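Local coordinates for alpha-1,2-mannosidase (Trichoderma reesei, PDB 1HCU), which probably trims alpha-1,2-linked mannose residues from high-mannose N-glycans, as a calcium-dependent glycoside hydrolase of family 47, at residues 421-434 / 441-453. Sequence-based numbering, arbitrary orientation.
Sequences IEDACRAGSAYSSI and NGGGASDDMESFW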
ATOM      1  N   ILE A 421      -0.870  13.860 -12.495  1.00 13.51           N
ATOM      2  CA  ILE A 421      -0.618  14.084 -11.077  1.00 14.71           C
ATOM      3  C   ILE A 421       0.276  15.298 -10.812  1.00 16.89           C
ATOM      4  O   ILE A 421      -0.069  16.157 -10.001  1.00 18.19           O
ATOM      5  CB  ILE A 421       0.029  12.835 -10.426  1.00 14.03           C
ATOM      6  CG1 ILE A 421      -0.993  11.696 -10.367  1.00 12.26           C
ATOM      7  CG2 ILE A 421       0.566  13.179  -9.043  1.00 13.04           C
ATOM      8  CD1 ILE A 421      -0.424  10.383  -9.864  1.00  7.69           C
ATOM      9  N   GLU A 422       1.420  15.393 -11.483  1.00 17.82           N
ATOM     10  CA  GLU A 422       2.274  16.539 -11.217  1.00 20.22           C
ATOM     11  C   GLU A 422       1.771  17.860 -11.777  1.00 20.01           C
ATOM     12  O   GLU A 422       2.056  18.913 -11.209  1.00 21.32           O
ATOM     13  CB  GLU A 422       3.719  16.286 -11.663  1.00 23.89           C
ATOM     14  CG  GLU A 422       3.938  15.819 -13.075  1.00 28.91           C
ATOM     15  CD  GLU A 422       5.424  15.647 -13.376  1.00 32.97           C
ATOM     16  OE1 GLU A 422       6.158  15.166 -12.483  1.00 33.06           O
ATOM     17  OE2 GLU A 422       5.860  15.984 -14.501  1.00 35.31           O
ATOM     18  N   ASP A 423       1.008  17.820 -12.863  1.00 18.64           N
ATOM     19  CA  ASP A 423       0.489  19.060 -13.426  1.00 20.16           C
ATOM     20  C   ASP A 423      -0.539  19.704 -12.491  1.00 19.58           C
ATOM     21  O   ASP A 423      -0.644  20.927 -12.428  1.00 20.85           O
ATOM     22  CB  ASP A 423      -0.149  18.827 -14.805  1.00 21.27           C
ATOM     23  CG  ASP A 423       0.871  18.453 -15.874  1.00 24.33           C
ATOM     24  OD1 ASP A 423       2.008  18.969 -15.833  1.00 26.31           O
ATOM     25  OD2 ASP A 423       0.529  17.657 -16.769  1.00 26.62           O
ATOM     26  N   ALA A 424      -1.291  18.886 -11.758  1.00 18.66           N
ATOM     27  CA  ALA A 424      -2.300  19.424 -10.852  1.00 17.63           C
ATOM     28  C   ALA A 424      -1.852  19.461  -9.393  1.00 17.09           C
ATOM     29  O   ALA A 424      -2.248  20.351  -8.644  1.00 17.83           O
ATOM     30  CB  ALA A 424      -3.594  18.631 -10.982  1.00 17.67           C
ATOM     31  N   CYS A 425      -1.014  18.509  -8.993  1.00 16.66           N
ATOM     32  CA  CYS A 425      -0.553  18.447  -7.613  1.00 15.06           C
ATOM     33  C   CYS A 425       0.694  19.273  -7.310  1.00 16.59           C
ATOM     34  O   CYS A 425       1.037  19.489  -6.145  1.00 16.73           O
ATOM     35  CB  CYS A 425      -0.354  16.990  -7.208  1.00 15.68           C
ATOM     36  SG  CYS A 425      -1.890  16.055  -7.241  1.00 13.19           S
ATOM     37  N   ARG A 426       1.372  19.732  -8.357  1.00 17.25           N
ATOM     38  CA  ARG A 426       2.544  20.581  -8.198  1.00 17.42           C
ATOM     39  C   ARG A 426       2.038  21.748  -7.341  1.00 18.10           C
ATOM     40  O   ARG A 426       1.080  22.417  -7.714  1.00 18.09           O
ATOM     41  CB  ARG A 426       2.993  21.075  -9.581  1.00 18.54           C
ATOM     42  CG  ARG A 426       4.135  22.085  -9.631  1.00 18.70           C
ATOM     43  CD  ARG A 426       5.489  21.479  -9.316  1.00 19.34           C
ATOM     44  NE  ARG A 426       5.907  21.803  -7.959  1.00 24.64           N
ATOM     45  CZ  ARG A 426       6.394  22.979  -7.574  1.00 23.15           C
ATOM     46  NH1 ARG A 426       6.546  23.968  -8.442  1.00 23.90           N
ATOM     47  NH2 ARG A 426       6.704  23.172  -6.300  1.00 26.78           N
ATOM     48  N   ALA A 427       2.649  21.969  -6.183  1.00 18.64           N
ATOM     49  CA  ALA A 427       2.220  23.057  -5.298  1.00 18.31           C
ATOM     50  C   ALA A 427       3.335  23.545  -4.379  1.00 18.76           C
ATOM     51  O   ALA A 427       4.112  22.752  -3.849  1.00 20.96           O
ATOM     52  CB  ALA A 427       1.027  22.606  -4.459  1.00 17.64           C
ATOM     53  N   GLY A 428       3.402  24.857  -4.184  1.00 19.44           N
ATOM     54  CA  GLY A 428       4.422  25.430  -3.319  1.00 18.16           C
ATOM     55  C   GLY A 428       5.814  24.899  -3.577  1.00 16.78           C
ATOM     56  O   GLY A 428       6.304  24.989  -4.693  1.00 19.45           O
ATOM     57  N   SER A 429       6.448  24.335  -2.556  1.00 15.82           N
ATOM     58  CA  SER A 429       7.802  23.809  -2.689  1.00 17.27           C
ATOM     59  C   SER A 429       7.899  22.429  -3.348  1.00 17.83           C
ATOM     60  O   SER A 429       8.978  22.037  -3.798  1.00 15.75           O
ATOM     61  CB  SER A 429       8.482  23.743  -1.317  1.00 17.81           C
ATOM     62  OG  SER A 429       8.355  24.972  -0.624  1.00 21.96           O
ATOM     63  N   ALA A 430       6.790  21.692  -3.398  1.00 17.66           N
ATOM     64  CA  ALA A 430       6.804  20.360  -4.004  1.00 17.77           C
ATOM     65  C   ALA A 430       5.458  19.930  -4.588  1.00 16.70           C
ATOM     66  O   ALA A 430       5.001  20.482  -5.588  1.00 16.18           O
ATOM     67  CB  ALA A 430       7.281  19.332  -2.980  1.00 17.48           C
ATOM     68  N   TYR A 431       4.838  18.931  -3.964  1.00 15.85           N
ATOM     69  CA  TYR A 431       3.548  18.414  -4.419  1.00 15.13           C
ATOM     70  C   TYR A 431       2.604  18.262  -3.236  1.00 14.71           C
ATOM     71  O   TYR A 431       3.029  18.047  -2.100  1.00 16.04           O
ATOM     72  CB  TYR A 431       3.728  17.067  -5.143  1.00 14.81           C
ATOM     73  CG  TYR A 431       4.669  17.138  -6.330  1.00 13.85           C
ATOM     74  CD1 TYR A 431       6.050  17.044  -6.155  1.00 13.96           C
ATOM     75  CD2 TYR A 431       4.184  17.379  -7.618  1.00 14.69           C
ATOM     76  CE1 TYR A 431       6.928  17.195  -7.231  1.00 14.84           C
ATOM     77  CE2 TYR A 431       5.052  17.535  -8.706  1.00 15.71           C
ATOM     78  CZ  TYR A 431       6.423  17.445  -8.502  1.00 16.60           C
ATOM     79  OH  TYR A 431       7.294  17.647  -9.557  1.00 17.04           O
ATOM     80  N   SER A 432       1.315  18.358  -3.504  1.00 13.67           N
ATOM     81  CA  SER A 432       0.343  18.279  -2.434  1.00 15.51           C
ATOM     82  C   SER A 432      -0.970  17.635  -2.843  1.00 14.91           C
ATOM     83  O   SER A 432      -1.274  17.499  -4.028  1.00 14.40           O
ATOM     84  CB  SER A 432       0.067  19.696  -1.909  1.00 15.49           C
ATOM     85  OG  SER A 432      -1.049  19.722  -1.039  1.00 19.35           O
ATOM     86  N   SER A 433      -1.737  17.240  -1.835  1.00 15.83           N
ATOM     87  CA  SER A 433      -3.046  16.645  -2.036  1.00 17.41           C
ATOM     88  C   SER A 433      -3.901  17.737  -2.655  1.00 17.39           C
ATOM     89  O   SER A 433      -3.688  18.922  -2.389  1.00 17.69           O
ATOM     90  CB  SER A 433      -3.659  16.242  -0.694  1.00 18.62           C
ATOM     91  OG  SER A 433      -2.762  15.465   0.074  1.00 22.27           O
ATOM     92  N   ILE A 434      -4.869  17.333  -3.468  1.00 17.81           N
ATOM     93  CA  ILE A 434      -5.761  18.273  -4.134  1.00 16.67           C
ATOM     94  C   ILE A 434      -7.224  18.044  -3.764  1.00 18.18           C
ATOM     95  O   ILE A 434      -7.636  16.916  -3.480  1.00 18.57           O
ATOM     96  CB  ILE A 434      -5.594  18.193  -5.658  1.00 13.73           C
ATOM     97  CG1 ILE A 434      -5.685  16.732  -6.119  1.00 14.61           C
ATOM     98  CG2 ILE A 434      -4.271  18.821  -6.049  1.00 11.88           C
ATOM     99  CD1 ILE A 434      -5.701  16.551  -7.626  1.00 13.03           C
ATOM    100  N   ASN A 441      -7.917  21.983 -13.011  1.00 18.71           N
ATOM    101  CA  ASN A 441      -6.713  22.385 -12.279  1.00 19.28           C
ATOM    102  C   ASN A 441      -6.476  21.620 -10.977  1.00 19.07           C
ATOM    103  O   ASN A 441      -5.458  21.826 -10.323  1.00 19.21           O
ATOM    104  CB  ASN A 441      -6.750  23.888 -11.967  1.00 20.43           C
ATOM    105  CG  ASN A 441      -7.904  24.272 -11.044  1.00 24.18           C
ATOM    106  OD1 ASN A 441      -8.675  23.417 -10.590  1.00 23.22           O
ATOM    107  ND2 ASN A 441      -8.025  25.570 -10.760  1.00 24.85           N
ATOM    108  N   GLY A 442      -7.410  20.751 -10.596  1.00 18.53           N
ATOM    109  CA  GLY A 442      -7.241  19.991  -9.366  1.00 18.60           C
ATOM    110  C   GLY A 442      -8.085  20.510  -8.213  1.00 18.54           C
ATOM    111  O   GLY A 442      -8.197  19.861  -7.173  1.00 17.99           O
ATOM    112  N   GLY A 443      -8.667  21.691  -8.392  1.00 17.67           N
ATOM    113  CA  GLY A 443      -9.519  22.274  -7.366  1.00 17.69           C
ATOM    114  C   GLY A 443      -8.840  22.949  -6.190  1.00 17.39           C
ATOM    115  O   GLY A 443      -9.512  23.389  -5.261  1.00 17.91           O
ATOM    116  N   GLY A 444      -7.516  23.046  -6.225  1.00 18.84           N
ATOM    117  CA  GLY A 444      -6.803  23.673  -5.129  1.00 17.73           C
ATOM    118  C   GLY A 444      -6.143  22.636  -4.244  1.00 18.14           C
ATOM    119  O   GLY A 444      -6.724  21.581  -3.966  1.00 16.42           O
ATOM    120  N   ALA A 445      -4.923  22.945  -3.811  1.00 18.77           N
ATOM    121  CA  ALA A 445      -4.123  22.074  -2.950  1.00 19.44           C
ATOM    122  C   ALA A 445      -4.607  22.150  -1.513  1.00 20.21           C
ATOM    123  O   ALA A 445      -5.004  23.217  -1.053  1.00 21.80           O
ATOM    124  CB  ALA A 445      -2.662  22.497  -3.013  1.00 17.89           C
ATOM    125  N   SER A 446      -4.570  21.025  -0.801  1.00 19.89           N
ATOM    126  CA  SER A 446      -5.002  21.007   0.598  1.00 18.88           C
ATOM    127  C   SER A 446      -3.801  21.139   1.533  1.00 20.16           C
ATOM    128  O   SER A 446      -3.918  20.965   2.742  1.00 20.86           O
ATOM    129  CB  SER A 446      -5.803  19.735   0.911  1.00 16.39           C
ATOM    130  OG  SER A 446      -5.145  18.558   0.479  1.00 15.75           O
ATOM    131  N   ASP A 447      -2.649  21.453   0.946  1.00 21.34           N
ATOM    132  CA  ASP A 447      -1.403  21.660   1.682  1.00 22.70           C
ATOM    133  C   ASP A 447      -0.931  20.473   2.525  1.00 22.87           C
ATOM    134  O   ASP A 447      -0.878  20.543   3.753  1.00 24.21           O
ATOM    135  CB  ASP A 447      -1.548  22.913   2.553  1.00 24.46           C
ATOM    136  CG  ASP A 447      -0.226  23.385   3.129  1.00 26.88           C
ATOM    137  OD1 ASP A 447       0.809  23.277   2.433  1.00 27.02           O
ATOM    138  OD2 ASP A 447      -0.230  23.880   4.276  1.00 27.77           O
ATOM    139  N   ASP A 448      -0.579  19.379   1.859  1.00 22.40           N
ATOM    140  CA  ASP A 448      -0.103  18.189   2.555  1.00 20.70           C
ATOM    141  C   ASP A 448       0.599  17.232   1.595  1.00 18.35           C
ATOM    142  O   ASP A 448       0.175  17.049   0.460  1.00 18.94           O
ATOM    143  CB  ASP A 448      -1.263  17.477   3.252  1.00 20.58           C
ATOM    144  CG  ASP A 448      -0.833  16.179   3.915  1.00 23.96           C
ATOM    145  OD1 ASP A 448       0.055  16.208   4.797  1.00 19.70           O
ATOM    146  OD2 ASP A 448      -1.387  15.122   3.549  1.00 28.06           O
ATOM    147  N   MET A 449       1.692  16.641   2.061  1.00 16.96           N
ATOM    148  CA  MET A 449       2.471  15.711   1.260  1.00 15.85           C
ATOM    149  C   MET A 449       2.760  14.469   2.104  1.00 14.82           C
ATOM    150  O   MET A 449       3.744  14.412   2.841  1.00 13.71           O
ATOM    151  CB  MET A 449       3.774  16.386   0.803  1.00 15.80           C
ATOM    152  CG  MET A 449       4.639  15.542  -0.120  1.00 18.50           C
ATOM    153  SD  MET A 449       5.857  16.526  -1.080  1.00 22.51           S
ATOM    154  CE  MET A 449       7.289  16.428  -0.032  1.00 19.34           C
ATOM    155  N   GLU A 450       1.877  13.484   1.994  1.00 15.47           N
ATOM    156  CA  GLU A 450       1.994  12.237   2.740  1.00 16.20           C
ATOM    157  C   GLU A 450       3.288  11.493   2.432  1.00 15.79           C
ATOM    158  O   GLU A 450       3.812  11.571   1.318  1.00 15.42           O
ATOM    159  CB  GLU A 450       0.797  11.346   2.431  1.00 18.47           C
ATOM    160  CG  GLU A 450      -0.518  11.923   2.908  1.00 22.70           C
ATOM    161  CD  GLU A 450      -0.740  11.714   4.388  1.00 25.48           C
ATOM    162  OE1 GLU A 450      -1.663  12.349   4.941  1.00 26.25           O
ATOM    163  OE2 GLU A 450      -0.003  10.908   4.998  1.00 28.81           O
ATOM    164  N   SER A 451       3.786  10.754   3.418  1.00 14.64           N
ATOM    165  CA  SER A 451       5.028  10.012   3.245  1.00 13.86           C
ATOM    166  C   SER A 451       4.970   8.958   2.130  1.00 13.30           C
ATOM    167  O   SER A 451       5.973   8.728   1.450  1.00 11.28           O
ATOM    168  CB  SER A 451       5.453   9.366   4.577  1.00 12.78           C
ATOM    169  OG  SER A 451       4.587   8.314   4.961  1.00 15.69           O
ATOM    170  N   PHE A 452       3.815   8.321   1.928  1.00 12.50           N
ATOM    171  CA  PHE A 452       3.727   7.312   0.872  1.00 12.33           C
ATOM    172  C   PHE A 452       3.961   7.903  -0.532  1.00 12.47           C
ATOM    173  O   PHE A 452       4.113   7.175  -1.511  1.00 10.88           O
ATOM    174  CB  PHE A 452       2.393   6.547   0.949  1.00 13.39           C
ATOM    175  CG  PHE A 452       1.173   7.426   1.030  1.00 13.92           C
ATOM    176  CD1 PHE A 452       0.820   8.240  -0.032  1.00 11.98           C
ATOM    177  CD2 PHE A 452       0.358   7.405   2.162  1.00 13.18           C
ATOM    178  CE1 PHE A 452      -0.326   9.021   0.017  1.00 14.63           C
ATOM    179  CE2 PHE A 452      -0.794   8.187   2.224  1.00 16.15           C
ATOM    180  CZ  PHE A 452      -1.139   8.997   1.146  1.00 13.20           C
ATOM    181  N   TRP A 453       3.996   9.229  -0.627  1.00 13.03           N
ATOM    182  CA  TRP A 453       4.282   9.867  -1.907  1.00 13.63           C
ATOM    183  C   TRP A 453       5.727   9.455  -2.211  1.00 13.88           C
ATOM    184  O   TRP A 453       6.042   9.030  -3.322  1.00 16.48           O
ATOM    185  CB  TRP A 453       4.161  11.381  -1.775  1.00 13.22           C
ATOM    186  CG  TRP A 453       4.700  12.179  -2.931  1.00 13.01           C
ATOM    187  CD1 TRP A 453       5.673  13.135  -2.873  1.00 13.20           C
ATOM    188  CD2 TRP A 453       4.257  12.144  -4.298  1.00 12.60           C
ATOM    189  NE1 TRP A 453       5.862  13.700  -4.113  1.00 12.48           N
ATOM    190  CE2 TRP A 453       5.006  13.111  -5.005  1.00 12.01           C
ATOM    191  CE3 TRP A 453       3.298  11.392  -4.990  1.00 11.58           C
ATOM    192  CZ2 TRP A 453       4.827  13.349  -6.371  1.00 13.33           C
ATOM    193  CZ3 TRP A 453       3.119  11.627  -6.350  1.00 12.45           C
ATOM    194  CH2 TRP A 453       3.883  12.601  -7.026  1.00 13.43           C
TER
HETATM  195  O   HOH W   1      -4.434  22.177  -7.602  1.00 31.40           O
HETATM  196  O   HOH W   2      -0.560  13.726   0.487  1.00 21.79           O
HETATM  197  O   HOH W   3      -7.006  16.900  -0.233  1.00 15.30           O
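S432-I434 run antiparallel to 445-448, paired at a single beta bridge, I434 with A445; S433 N donates to D448 O (3.0 Å) and S433 O accepts from S446 N (2.8 Å). S432 OG, anti to the backbone N (chi1 169°), accepts D448 N almost straight (3.0 Å, 166°) and donates a hydrogen bond to S433 O, lying in that carbonyl's plane on a lone pair. Without the hydroxyl, as with an alanine here, D448 N is likely to lose its acceptor and S433 O one of its donors. Further along, M449 lies against the backbone of Y431, its SD 3.4 Å from Y431 O and also touching the methyl of A430. W453 CZ2 lies 3.8 Å from Y431 CG, over a face of the tyrosine ring; that ring and the six-membered ring of the indole are inclined at 47°. I421 reaches the same indole through CG2, 3.9 Å from W453 CH2. At the other end G442 lies against A424 CB and I434, where a CB would be tight against both methyls (A424 CB and I434 CG2), and a water bridges A424 O and N441 O. A second water joins S433 OG to E450 N. The contact thus ties the end of helix 408-425 and the 426-431 hairpin to the start of helix 451-465, two helices of the family's (alpha/alpha) barrel; helix 13-33 packs on Y431 and supplies S26 to W453 NE1, while strand 39-41 borders D448 and M449.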